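Local atomic coordinates of UDP-4-amino-4,6-dideoxy-N-acetyl-beta-L-altrosamine transaminase (Helicobacter pylori, PDB entry 2FNU), a protein that catalyses the pyridoxal phosphate-dependent transamination of a UDP-linked 4-keto sugar, the second step in making the pseudaminic acid that modifies flagellin. Residues A246-L249 / M250-E254. Numbering follows the deposited sequence.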
loop_
_atom_site.group_PDB
_atom_site.type_symbol
_atom_site.label_atom_id
_atom_site.label_comp_id
_atom_site.label_asym_id
_atom_site.label_seq_id
_atom_site.Cartn_x
_atom_site.Cartn_y
_atom_site.Cartn_z
ATOM N N ALA B 246 -16.739 12.556 -12.239
ATOM C CA ALA B 246 -15.443 13.203 -12.491
ATOM C C ALA B 246 -15.560 14.432 -13.417
ATOM O O ALA B 246 -14.911 15.434 -13.171
ATOM C CB ALA B 246 -14.417 12.184 -13.033
ATOM N N PRO B 247 -16.347 14.345 -14.508
ATOM C CA PRO B 247 -16.470 15.548 -15.346
ATOM C C PRO B 247 -17.105 16.749 -14.629
ATOM O O PRO B 247 -16.679 17.896 -14.847
ATOM C CB PRO B 247 -17.344 15.069 -16.510
ATOM C CG PRO B 247 -17.046 13.577 -16.589
ATOM C CD PRO B 247 -17.013 13.182 -15.127
ATOM N N PHE B 248 -18.114 16.489 -13.796
ATOM C CA PHE B 248 -18.745 17.533 -12.987
ATOM C C PHE B 248 -17.726 18.192 -12.053
ATOM O O PHE B 248 -17.637 19.424 -11.979
ATOM C CB PHE B 248 -19.918 16.937 -12.189
ATOM C CG PHE B 248 -20.503 17.871 -11.163
ATOM C CD1 PHE B 248 -21.509 18.762 -11.512
ATOM C CD2 PHE B 248 -20.049 17.854 -9.845
ATOM C CE1 PHE B 248 -22.054 19.638 -10.555
ATOM C CE2 PHE B 248 -20.590 18.723 -8.884
ATOM C CZ PHE B 248 -21.591 19.613 -9.253
ATOM N N LEU B 249 -16.950 17.377 -11.344
ATOM C CA LEU B 249 -15.962 17.910 -10.414
ATOM C C LEU B 249 -14.909 18.717 -11.181
ATOM O O LEU B 249 -14.481 19.784 -10.737
ATOM C CB LEU B 249 -15.293 16.756 -9.647
ATOM C CG LEU B 249 -16.245 15.923 -8.777
ATOM C CD1 LEU B 249 -15.591 14.615 -8.294
ATOM C CD2 LEU B 249 -16.745 16.737 -7.574
ATOM N N MET B 250 -14.482 18.195 -12.335
ATOM C CA MET B 250 -13.469 18.857 -13.148
ATOM C C MET B 250 -13.987 20.214 -13.627
ATOM O O MET B 250 -13.244 21.213 -13.649
ATOM C CB MET B 250 -13.082 17.972 -14.341
ATOM C CG MET B 250 -12.087 18.624 -15.294
ATOM S SD MET B 250 -11.428 17.389 -16.431
ATOM C CE MET B 250 -11.676 18.209 -18.011
ATOM N N GLN B 251 -15.265 20.258 -13.993
ATOM C CA GLN B 251 -15.848 21.515 -14.470
ATOM C C GLN B 251 -16.009 22.537 -13.329
ATOM O O GLN B 251 -15.875 23.750 -13.550
ATOM C CB GLN B 251 -17.158 21.267 -15.218
ATOM C CG GLN B 251 -17.835 22.550 -15.748
ATOM C CD GLN B 251 -17.005 23.309 -16.799
ATOM O OE1 GLN B 251 -16.126 22.752 -17.486
ATOM N NE2 GLN B 251 -17.292 24.601 -16.927
ATOM N N LYS B 252 -16.278 22.061 -12.109
ATOM C CA LYS B 252 -16.271 22.981 -10.973
ATOM C C LYS B 252 -14.906 23.625 -10.796
ATOM O O LYS B 252 -14.822 24.826 -10.534
ATOM C CB LYS B 252 -16.732 22.298 -9.687
ATOM C CG LYS B 252 -18.217 21.937 -9.703
ATOM C CD LYS B 252 -19.078 23.191 -9.576
ATOM C CE LYS B 252 -20.564 22.852 -9.565
ATOM N NZ LYS B 252 -21.413 24.080 -9.614
ATOM N N ARG B 253 -13.834 22.827 -10.911
ATOM C CA ARG B 253 -12.484 23.368 -10.811
ATOM C C ARG B 253 -12.195 24.316 -11.979
ATOM O O ARG B 253 -11.554 25.353 -11.801
ATOM C CB ARG B 253 -11.447 22.249 -10.711
ATOM C CG ARG B 253 -11.567 21.430 -9.416
ATOM C CD ARG B 253 -10.365 20.503 -9.214
ATOM N NE ARG B 253 -10.269 19.539 -10.301
ATOM C CZ ARG B 253 -10.860 18.345 -10.317
ATOM N NH1 ARG B 253 -11.589 17.920 -9.272
ATOM N NH2 ARG B 253 -10.710 17.576 -11.391
ATOM N N GLU B 254 -12.705 23.975 -13.164
ATOM C CA GLU B 254 -12.525 24.867 -14.324
ATOM C C GLU B 254 -13.195 26.220 -14.083
ATOM O O GLU B 254 -12.623 27.265 -14.423
ATOM C CB GLU B 254 -13.037 24.204 -15.611
ATOM C CG GLU B 254 -13.025 25.094 -16.866
ATOM C CD GLU B 254 -11.636 25.453 -17.375
ATOM O OE1 GLU B 254 -10.630 24.832 -16.947
ATOM O OE2 GLU B 254 -11.551 26.361 -18.240
HETATM O O HOH W 1 -12.394 15.276 -11.519
#
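The first turns of helix 246-264 join Phe-248 to Lys-252 on one flank and Leu-249 to Arg-253 on another, a compact example of how side chains one turn apart use an alpha-helix. Four successive i to i+4 backbone bonds set the frame: the amides of Met-250, Gln-251, Lys-252 and Arg-253 donate to the carbonyls of Ala-246, Pro-247, Phe-248 and Leu-249, the first with Met-250 N 2.9 Å from Ala-246 O.

On the exposed flank, the aliphatic part of Lys-252 lies against the Phe-248 ring. Its CG sits over one face, 4.3 Å from the ring centroid in a CH-pi contact, and CE comes to 3.4 Å from Phe-248 CZ. The phenylalanine CG is anti to its own nitrogen (chi1 171°), which carries the ring alongside its carbonyl toward the next turn; a bend at chi2 of the lysine (-72°) leads its chain past the ring.

The other flank is buried and combines apolar side chains, Ala-246 and Leu-249, with the guanidinium of Arg-253. Arg-253 folds back beside the helix, bending at chi3 (-62°), and one face of its guanidinium is turned to Leu-249 O, which sits off toward the rim of the group; Leu-249 CB is 3.9 Å from Arg-253 NH1. At the guanidinium edge, in its plane, a water accepts from Arg-253 NH2 at 2.9 Å and donates to Ala-246 O at 3.0 Å, giving that carbonyl a second donor besides the Met-250 amide. Arg-253 NE and NH1 bind the carbonyl oxygens of Ser-282 and Pro-184, so the group's rotation is restricted. Pro-184 follows Lys-183, the cofactor-attachment lysine, unlinked in this structure, whose side chain is about 8 Å from that of Arg-253.

Such i to i+4 contacts are typical of an alpha-helix, here with one flank toward solvent and the other against loops of the fold.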